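Local coordinates for protein geranyltranstransferase (Thermotoga neapolitana, PDB 4WK5) that probably acts as a magnesium-dependent prenyltransferase of the FPP/GGPP synthase family, joining isoprenoid diphosphates into longer chains, at residues A[181-195]-A[208-221]. Numbering follows the deposited sequence.
Sequences MYSFKTGALFAFCFS and VKKLGEKFGVAFQI
Gln220, in one of its two modelled conformers, lies flat over the ring of Tyr182, its amide plane within 5° of the ring plane, with NE2 3.3 Å from CE1 of Tyr182. CG of Gln220 sits over the same face as a CH-pi contact, 3.8 Å from the ring centroid. The chain reaches this place fully extended, CG anti to the backbone N, as a knob among Met181, Tyr182, Lys185 and Thr186. Both ends of the amide are engaged: OE1 accepts a 2.6 Å hydrogen bond from Thr186 OG1, which approaches from above the carbonyl plane, while NE2 donates to a water that also makes a weak bond to Tyr182 OH. In this conformer the two bonds would orient the amide.

One turn beyond Thr186, Phe190 is a second knob, set among Gly212, Phe215, Gly216 and Phe219. Phe215 turns its edge to the face of Phe190 at 72°, CE1 to CE1 3.5 Å, and Phe190 in turn points its own edge at the face of Phe219, giving a three-ring aromatic cluster. Glycines let the backbones come this close: CA of Gly212 sits 3.8 Å from CA of Ala191 and 3.4 Å from CD2 of Phe194, and CA of Gly187 lies 4.0 Å from CA of Gly216. Ser195 OG turns back onto its own helix, bonding Ala191 O, and rests against CB of Lys209.

The segments belong to the neighbouring, roughly antiparallel helices 175-201 and 206-229 of the mainly alpha-helical prenyl synthase fold; the axes of the two segments approach to 6.8 Å, with 141° between their directions. Tyr182 OH also bonds Leu248 N, and Lys185 and Lys209 form salt bridges with Glu160 and Glu148 of helix 143-166. Helices 59-70 and 75-96 pack against 181-195, whereas helix 248-274 touches Phe194, Leu211 and Ile221.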
ATOM      1  N   MET A 181     -20.429  -5.654   1.283  1.00 22.63           N
ATOM      2  CA  MET A 181     -19.604  -4.684   0.592  1.00 19.02           C
ATOM      3  C   MET A 181     -19.490  -3.378   1.393  1.00 18.93           C
ATOM      4  O   MET A 181     -18.410  -2.784   1.476  1.00 18.44           O
ATOM      5  CB  MET A 181     -20.163  -4.431  -0.812  1.00 22.42           C
ATOM      6  CG  MET A 181     -19.358  -3.437  -1.639  1.00 22.67           C
ATOM      7  SD  MET A 181     -19.954  -1.750  -1.424  1.00 24.61           S
ATOM      8  CE  MET A 181     -21.545  -1.900  -2.264  1.00 24.39           C
ATOM      9  N   TYR A 182     -20.595  -2.927   1.985  1.00 19.03           N
ATOM     10  CA  TYR A 182     -20.556  -1.723   2.825  1.00 18.29           C
ATOM     11  C   TYR A 182     -19.644  -1.959   4.016  1.00 16.85           C
ATOM     12  O   TYR A 182     -18.871  -1.099   4.409  1.00 19.59           O
ATOM     13  CB  TYR A 182     -21.955  -1.340   3.325  1.00 18.65           C
ATOM     14  CG  TYR A 182     -22.770  -0.541   2.328  1.00 22.56           C
ATOM     15  CD1 TYR A 182     -22.773  -0.868   0.977  1.00 24.60           C
ATOM     16  CD2 TYR A 182     -23.563   0.523   2.750  1.00 22.87           C
ATOM     17  CE1 TYR A 182     -23.516  -0.135   0.068  1.00 24.36           C
ATOM     18  CE2 TYR A 182     -24.307   1.251   1.854  1.00 26.06           C
ATOM     19  CZ  TYR A 182     -24.281   0.920   0.517  1.00 28.73           C
ATOM     20  OH  TYR A 182     -25.027   1.649  -0.381  1.00 26.28           O
ATOM     21  N   SER A 183     -19.778  -3.135   4.605  1.00 19.15           N
ATOM     22  CA  SER A 183     -18.982  -3.493   5.771  1.00 18.36           C
ATOM     23  C   SER A 183     -17.496  -3.459   5.464  1.00 19.94           C
ATOM     24  O   SER A 183     -16.700  -2.963   6.259  1.00 21.55           O
ATOM     25  CB  SER A 183     -19.370  -4.883   6.268  1.00 24.96           C
ATOM     26  OG  SER A 183     -18.475  -5.323   7.268  1.00 34.50           O
ATOM     27  N   PHE A 184     -17.124  -3.983   4.303  1.00 18.15           N
ATOM     28  CA  PHE A 184     -15.720  -4.007   3.909  1.00 19.71           C
ATOM     29  C   PHE A 184     -15.220  -2.643   3.433  1.00 18.02           C
ATOM     30  O   PHE A 184     -14.130  -2.189   3.816  1.00 18.52           O
ATOM     31  CB  PHE A 184     -15.482  -5.025   2.790  1.00 18.49           C
ATOM     32  CG  PHE A 184     -15.294  -6.447   3.269  1.00 21.80           C
ATOM     33  CD1 PHE A 184     -15.809  -6.872   4.480  1.00 35.43           C
ATOM     34  CD2 PHE A 184     -14.560  -7.335   2.504  1.00 22.24           C
ATOM     35  CE1 PHE A 184     -15.625  -8.184   4.908  1.00 40.40           C
ATOM     36  CE2 PHE A 184     -14.367  -8.654   2.929  1.00 26.44           C
ATOM     37  CZ  PHE A 184     -14.901  -9.072   4.129  1.00 33.85           C
ATOM     38  N   LYS A 185     -16.005  -1.983   2.587  1.00 15.56           N
ATOM     39  CA  LYS A 185     -15.529  -0.772   1.918  1.00 17.91           C
ATOM     40  C   LYS A 185     -15.471   0.456   2.826  1.00 19.47           C
ATOM     41  O   LYS A 185     -14.608   1.335   2.651  1.00 20.95           O
ATOM     42  CB  LYS A 185     -16.421  -0.480   0.706  1.00 23.03           C
ATOM     43  CG  LYS A 185     -16.078   0.773  -0.082  1.00 34.82           C
ATOM     44  CD  LYS A 185     -17.276   1.165  -0.951  1.00 41.26           C
ATOM     45  CE  LYS A 185     -17.110   2.544  -1.566  1.00 56.28           C
ATOM     46  NZ  LYS A 185     -15.929   2.619  -2.460  1.00 59.49           N
ATOM     47  N   THR A 186     -16.390   0.518   3.788  1.00 18.49           N
ATOM     48  CA  THR A 186     -16.516   1.677   4.666  1.00 16.86           C
ATOM     49  C   THR A 186     -16.446   1.283   6.146  1.00 22.77           C
ATOM     50  O   THR A 186     -15.763   1.932   6.949  1.00 20.12           O
ATOM     51  CB  THR A 186     -17.845   2.418   4.402  1.00 21.38           C
ATOM     52  OG1 THR A 186     -17.900   2.771   3.014  1.00 21.17           O
ATOM     53  CG2 THR A 186     -17.949   3.685   5.260  1.00 23.29           C
ATOM     54  N   GLY A 187     -17.137   0.206   6.498  1.00 19.19           N
ATOM     55  CA  GLY A 187     -17.159  -0.266   7.875  1.00 17.65           C
ATOM     56  C   GLY A 187     -15.787  -0.578   8.452  1.00 19.54           C
ATOM     57  O   GLY A 187     -15.494  -0.224   9.601  1.00 20.12           O
ATOM     58  N   ALA A 188     -14.940  -1.237   7.665  1.00 17.75           N
ATOM     59  CA  ALA A 188     -13.673  -1.727   8.207  1.00 19.73           C
ATOM     60  C   ALA A 188     -12.788  -0.580   8.717  1.00 17.19           C
ATOM     61  O   ALA A 188     -12.148  -0.708   9.770  1.00 17.41           O
ATOM     62  CB  ALA A 188     -12.919  -2.573   7.153  1.00 20.09           C
ATOM     63  N   LEU A 189     -12.755   0.544   8.002  1.00 18.09           N
ATOM     64  CA  LEU A 189     -11.868   1.622   8.425  1.00 17.65           C
ATOM     65  C   LEU A 189     -12.444   2.323   9.659  1.00 17.71           C
ATOM     66  O   LEU A 189     -11.692   2.743  10.542  1.00 18.64           O
ATOM     67  CB  LEU A 189     -11.622   2.637   7.303  1.00 19.27           C
ATOM     68  CG  LEU A 189     -10.538   3.697   7.562  1.00 19.79           C
ATOM     69  CD1 LEU A 189      -9.217   3.064   7.996  1.00 20.13           C
ATOM     70  CD2 LEU A 189     -10.329   4.498   6.268  1.00 19.30           C
ATOM     71  N   PHE A 190     -13.765   2.443   9.739  1.00 17.36           N
ATOM     72  CA  PHE A 190     -14.352   3.009  10.961  1.00 19.77           C
ATOM     73  C   PHE A 190     -14.160   2.067  12.141  1.00 20.82           C
ATOM     74  O   PHE A 190     -13.934   2.515  13.257  1.00 19.66           O
ATOM     75  CB  PHE A 190     -15.838   3.333  10.762  1.00 18.55           C
ATOM     76  CG  PHE A 190     -16.075   4.652  10.063  1.00 22.79           C
ATOM     77  CD1 PHE A 190     -15.869   5.857  10.733  1.00 24.55           C
ATOM     78  CD2 PHE A 190     -16.499   4.687   8.741  1.00 19.46           C
ATOM     79  CE1 PHE A 190     -16.082   7.077  10.085  1.00 24.98           C
ATOM     80  CE2 PHE A 190     -16.713   5.887   8.089  1.00 22.37           C
ATOM     81  CZ  PHE A 190     -16.509   7.092   8.763  1.00 23.44           C
ATOM     82  N   ALA A 191     -14.230   0.759  11.907  1.00 18.52           N
ATOM     83  CA  ALA A 191     -13.992  -0.183  12.995  1.00 20.23           C
ATOM     84  C   ALA A 191     -12.572  -0.001  13.540  1.00 20.13           C
ATOM     85  O   ALA A 191     -12.329  -0.090  14.755  1.00 20.14           O
ATOM     86  CB  ALA A 191     -14.208  -1.614  12.517  1.00 22.43           C
ATOM     87  N   PHE A 192     -11.629   0.254  12.632  1.00 18.04           N
ATOM     88  CA  PHE A 192     -10.248   0.461  13.035  1.00 16.81           C
ATOM     89  C   PHE A 192     -10.113   1.752  13.841  1.00 19.58           C
ATOM     90  O   PHE A 192      -9.314   1.809  14.782  1.00 21.10           O
ATOM     91  CB  PHE A 192      -9.315   0.485  11.816  1.00 17.21           C
ATOM     92  CG  PHE A 192      -7.867   0.665  12.172  1.00 17.18           C
ATOM     93  CD1 PHE A 192      -7.103  -0.417  12.596  1.00 17.19           C
ATOM     94  CD2 PHE A 192      -7.267   1.919  12.095  1.00 17.87           C
ATOM     95  CE1 PHE A 192      -5.757  -0.246  12.930  1.00 20.10           C
ATOM     96  CE2 PHE A 192      -5.929   2.091  12.425  1.00 20.38           C
ATOM     97  CZ  PHE A 192      -5.177   1.011  12.840  1.00 20.40           C
ATOM     98  N   CYS A 193     -10.897   2.774  13.498  1.00 18.33           N
ATOM     99  CA  CYS A 193     -10.860   4.032  14.258  1.00 17.67           C
ATOM    100  C   CYS A 193     -11.243   3.819  15.717  1.00 20.80           C
ATOM    101  O   CYS A 193     -10.729   4.508  16.583  1.00 21.00           O
ATOM    102  CB  CYS A 193     -11.781   5.091  13.650  1.00 21.29           C
ATOM    103  SG  CYS A 193     -11.232   5.686  12.048  1.00 22.60           S
ATOM    104  N   PHE A 194     -12.155   2.881  15.980  1.00 22.24           N
ATOM    105  CA  PHE A 194     -12.496   2.483  17.350  1.00 23.20           C
ATOM    106  C   PHE A 194     -11.483   1.510  17.963  1.00 31.62           C
ATOM    107  O   PHE A 194     -11.105   1.650  19.127  1.00 37.63           O
ATOM    108  CB  PHE A 194     -13.892   1.844  17.375  1.00 25.64           C
ATOM    109  CG  PHE A 194     -15.018   2.835  17.336  1.00 26.43           C
ATOM    110  CD1 PHE A 194     -15.495   3.400  18.510  1.00 38.58           C
ATOM    111  CD2 PHE A 194     -15.626   3.180  16.142  1.00 24.23           C
ATOM    112  CE1 PHE A 194     -16.538   4.307  18.481  1.00 38.52           C
ATOM    113  CE2 PHE A 194     -16.671   4.085  16.107  1.00 40.13           C
ATOM    114  CZ  PHE A 194     -17.130   4.647  17.277  1.00 33.33           C
ATOM    115  N   SER A 195     -11.057   0.521  17.181  1.00 25.00           N
ATOM    116  CA  SER A 195     -10.144  -0.528  17.652  1.00 29.54           C
ATOM    117  C   SER A 195      -8.775  -0.000  18.070  1.00 31.05           C
ATOM    118  O   SER A 195      -8.229  -0.383  19.111  1.00 30.04           O
ATOM    119  CB  SER A 195      -9.938  -1.587  16.556  1.00 33.28           C
ATOM    120  OG  SER A 195     -11.137  -2.267  16.260  1.00 45.19           O
ATOM    121  N   VAL A 208     -16.116  -2.646  20.676  1.00 44.98           N
ATOM    122  CA  VAL A 208     -16.135  -1.382  19.949  1.00 38.49           C
ATOM    123  C   VAL A 208     -15.845  -1.525  18.455  1.00 37.20           C
ATOM    124  O   VAL A 208     -16.257  -0.675  17.664  1.00 42.08           O
ATOM    125  CB  VAL A 208     -15.128  -0.381  20.548  1.00 34.80           C
ATOM    126  CG1 VAL A 208     -15.591   0.077  21.917  1.00 43.64           C
ATOM    127  CG2 VAL A 208     -13.737  -0.996  20.620  1.00 36.56           C
ATOM    128  N   LYS A 209     -15.130  -2.580  18.065  1.00 38.24           N
ATOM    129  CA  LYS A 209     -14.859  -2.821  16.647  1.00 40.71           C
ATOM    130  C   LYS A 209     -16.167  -3.095  15.902  1.00 38.12           C
ATOM    131  O   LYS A 209     -16.378  -2.627  14.770  1.00 32.83           O
ATOM    132  CB  LYS A 209     -13.883  -3.986  16.473  1.00 41.46           C
ATOM    133  CG  LYS A 209     -13.484  -4.251  15.034  1.00 39.40           C
ATOM    134  CD  LYS A 209     -12.526  -5.429  14.934  1.00 44.71           C
ATOM    135  CE  LYS A 209     -12.182  -5.736  13.485  1.00 43.24           C
ATOM    136  NZ  LYS A 209     -11.187  -6.841  13.362  1.00 41.81           N
ATOM    137  N   LYS A 210     -17.047  -3.847  16.560  1.00 42.08           N
ATOM    138  CA  LYS A 210     -18.392  -4.111  16.062  1.00 34.67           C
ATOM    139  C   LYS A 210     -19.174  -2.807  15.909  1.00 29.93           C
ATOM    140  O   LYS A 210     -19.920  -2.621  14.950  1.00 31.73           O
ATOM    141  CB  LYS A 210     -19.115  -5.068  17.009  1.00 47.15           C
ATOM    142  CG  LYS A 210     -20.112  -5.998  16.337  1.00 56.10           C
ATOM    143  CD  LYS A 210     -20.714  -6.955  17.360  1.00 64.29           C
ATOM    144  CE  LYS A 210     -21.636  -7.970  16.709  1.00 73.04           C
ATOM    145  NZ  LYS A 210     -22.620  -8.520  17.684  1.00 77.65           N
ATOM    146  N   LEU A 211     -18.984  -1.898  16.861  1.00 28.27           N
ATOM    147  CA  LEU A 211     -19.597  -0.572  16.805  1.00 31.05           C
ATOM    148  C   LEU A 211     -19.163   0.218  15.581  1.00 32.10           C
ATOM    149  O   LEU A 211     -19.988   0.812  14.888  1.00 30.49           O
ATOM    150  CB  LEU A 211     -19.257   0.229  18.060  1.00 36.30           C
ATOM    151  CG  LEU A 211     -19.882  -0.193  19.382  1.00 38.76           C
ATOM    152  CD1 LEU A 211     -19.561   0.863  20.432  1.00 41.10           C
ATOM    153  CD2 LEU A 211     -21.390  -0.403  19.250  1.00 36.14           C
ATOM    154  N   GLY A 212     -17.860   0.233  15.313  1.00 26.70           N
ATOM    155  CA  GLY A 212     -17.350   0.985  14.188  1.00 27.69           C
ATOM    156  C   GLY A 212     -17.859   0.456  12.867  1.00 26.92           C
ATOM    157  O   GLY A 212     -18.145   1.223  11.945  1.00 26.70           O
ATOM    158  N   GLU A 213     -17.970  -0.864  12.759  1.00 28.36           N
ATOM    159  CA  GLU A 213     -18.487  -1.444  11.530  1.00 27.95           C
ATOM    160  C   GLU A 213     -19.925  -1.013  11.271  1.00 29.02           C
ATOM    161  O   GLU A 213     -20.257  -0.605  10.155  1.00 29.55           O
ATOM    162  CB  GLU A 213     -18.399  -2.965  11.553  1.00 29.64           C
ATOM    163  CG  GLU A 213     -18.552  -3.554  10.164  1.00 46.03           C
ATOM    164  CD  GLU A 213     -18.948  -5.007  10.182  1.00 65.94           C
ATOM    165  OE1 GLU A 213     -18.094  -5.851  10.531  1.00 68.19           O
ATOM    166  OE2 GLU A 213     -20.109  -5.305   9.831  1.00 73.24           O
ATOM    167  N   LYS A 214     -20.778  -1.082  12.293  1.00 27.87           N
ATOM    168  CA  LYS A 214     -22.159  -0.661  12.120  1.00 24.93           C
ATOM    169  C   LYS A 214     -22.251   0.837  11.841  1.00 25.53           C
ATOM    170  O   LYS A 214     -23.030   1.259  10.985  1.00 26.45           O
ATOM    171  CB  LYS A 214     -23.012  -1.036  13.339  1.00 31.77           C
ATOM    172  CG  LYS A 214     -23.120  -2.534  13.531  1.00 42.06           C
ATOM    173  CD  LYS A 214     -24.335  -2.904  14.370  1.00 56.60           C
ATOM    174  CE  LYS A 214     -24.954  -4.202  13.865  1.00 66.23           C
ATOM    175  NZ  LYS A 214     -26.235  -4.522  14.551  1.00 70.94           N
ATOM    176  N   PHE A 215     -21.458   1.633  12.551  1.00 24.49           N
ATOM    177  CA  PHE A 215     -21.430   3.062  12.268  1.00 27.54           C
ATOM    178  C   PHE A 215     -21.068   3.304  10.802  1.00 23.34           C
ATOM    179  O   PHE A 215     -21.689   4.124  10.121  1.00 23.68           O
ATOM    180  CB  PHE A 215     -20.444   3.790  13.186  1.00 27.91           C
ATOM    181  CG  PHE A 215     -20.309   5.259  12.873  1.00 28.07           C
ATOM    182  CD1 PHE A 215     -19.290   5.718  12.049  1.00 31.41           C
ATOM    183  CD2 PHE A 215     -21.222   6.176  13.378  1.00 29.31           C
ATOM    184  CE1 PHE A 215     -19.181   7.061  11.740  1.00 33.23           C
ATOM    185  CE2 PHE A 215     -21.109   7.513  13.075  1.00 32.52           C
ATOM    186  CZ  PHE A 215     -20.090   7.954  12.252  1.00 30.49           C
ATOM    187  N   GLY A 216     -20.061   2.579  10.319  1.00 24.07           N
ATOM    188  CA  GLY A 216     -19.617   2.717   8.940  1.00 25.37           C
ATOM    189  C   GLY A 216     -20.689   2.373   7.916  1.00 25.31           C
ATOM    190  O   GLY A 216     -20.826   3.057   6.907  1.00 27.80           O
ATOM    191  N   VAL A 217     -21.440   1.298   8.146  1.00 24.45           N
ATOM    192  CA  VAL A 217     -22.510   0.964   7.218  1.00 24.13           C
ATOM    193  C   VAL A 217     -23.565   2.081   7.203  1.00 24.66           C
ATOM    194  O   VAL A 217     -24.021   2.501   6.136  1.00 26.08           O
ATOM    195  CB  VAL A 217     -23.168  -0.393   7.567  1.00 28.08           C
ATOM    196  CG1 VAL A 217     -24.408  -0.616   6.715  1.00 31.33           C
ATOM    197  CG2 VAL A 217     -22.165  -1.516   7.340  1.00 30.09           C
ATOM    198  N   ALA A 218     -23.931   2.573   8.385  1.00 27.21           N
ATOM    199  CA  ALA A 218     -24.899   3.667   8.494  1.00 28.78           C
ATOM    200  C   ALA A 218     -24.385   4.925   7.801  1.00 30.32           C
ATOM    201  O   ALA A 218     -25.132   5.619   7.104  1.00 25.38           O
ATOM    202  CB  ALA A 218     -25.215   3.959   9.966  1.00 23.45           C
ATOM    203  N   PHE A 219     -23.099   5.205   7.994  1.00 28.73           N
ATOM    204  CA  PHE A 219     -22.442   6.348   7.364  1.00 25.68           C
ATOM    205  C   PHE A 219     -22.558   6.276   5.839  1.00 26.51           C
ATOM    206  O   PHE A 219     -22.878   7.272   5.182  1.00 28.17           O
ATOM    207  CB  PHE A 219     -20.975   6.402   7.811  1.00 26.16           C
ATOM    208  CG  PHE A 219     -20.238   7.658   7.412  1.00 31.07           C
ATOM    209  CD1 PHE A 219     -20.267   8.782   8.230  1.00 35.84           C
ATOM    210  CD2 PHE A 219     -19.477   7.697   6.249  1.00 27.84           C
ATOM    211  CE1 PHE A 219     -19.575   9.930   7.889  1.00 34.53           C
ATOM    212  CE2 PHE A 219     -18.779   8.842   5.897  1.00 34.17           C
ATOM    213  CZ  PHE A 219     -18.828   9.963   6.717  1.00 29.83           C
ATOM    214  N   GLN A 220     -22.299   5.101   5.266  0.52 27.47           N
ATOM    215  CA  GLN A 220     -22.357   4.953   3.812  0.52 27.45           C
ATOM    216  C   GLN A 220     -23.796   5.087   3.299  0.52 25.65           C
ATOM    217  O   GLN A 220     -24.019   5.665   2.235  0.52 29.49           O
ATOM    218  CB  GLN A 220     -21.747   3.614   3.358  0.52 27.84           C
ATOM    219  CG  GLN A 220     -21.617   3.496   1.832  0.52 25.36           C
ATOM    220  CD  GLN A 220     -20.792   2.302   1.359  0.52 23.57           C
ATOM    221  OE1 GLN A 220     -20.058   1.681   2.130  0.52 28.09           O
ATOM    222  NE2 GLN A 220     -20.922   1.973   0.074  0.52 28.29           N
ATOM    223  N   ILE A 221     -24.768   4.574   4.054  1.00 26.85           N
ATOM    224  CA  ILE A 221     -26.179   4.702   3.658  1.00 26.75           C
ATOM    225  C   ILE A 221     -26.598   6.163   3.666  1.00 25.85           C
ATOM    226  O   ILE A 221     -27.261   6.630   2.743  1.00 27.90           O
ATOM    227  CB  ILE A 221     -27.126   3.908   4.589  1.00 22.91           C
ATOM    228  CG1 ILE A 221     -26.865   2.406   4.456  1.00 24.83           C
ATOM    229  CG2 ILE A 221     -28.601   4.235   4.280  1.00 25.98           C
ATOM    230  CD1 ILE A 221     -27.518   1.579   5.541  1.00 26.27           C
TER
HETATM  231  O   HOH W   1     -22.438   3.139  -1.734  1.00 35.23           O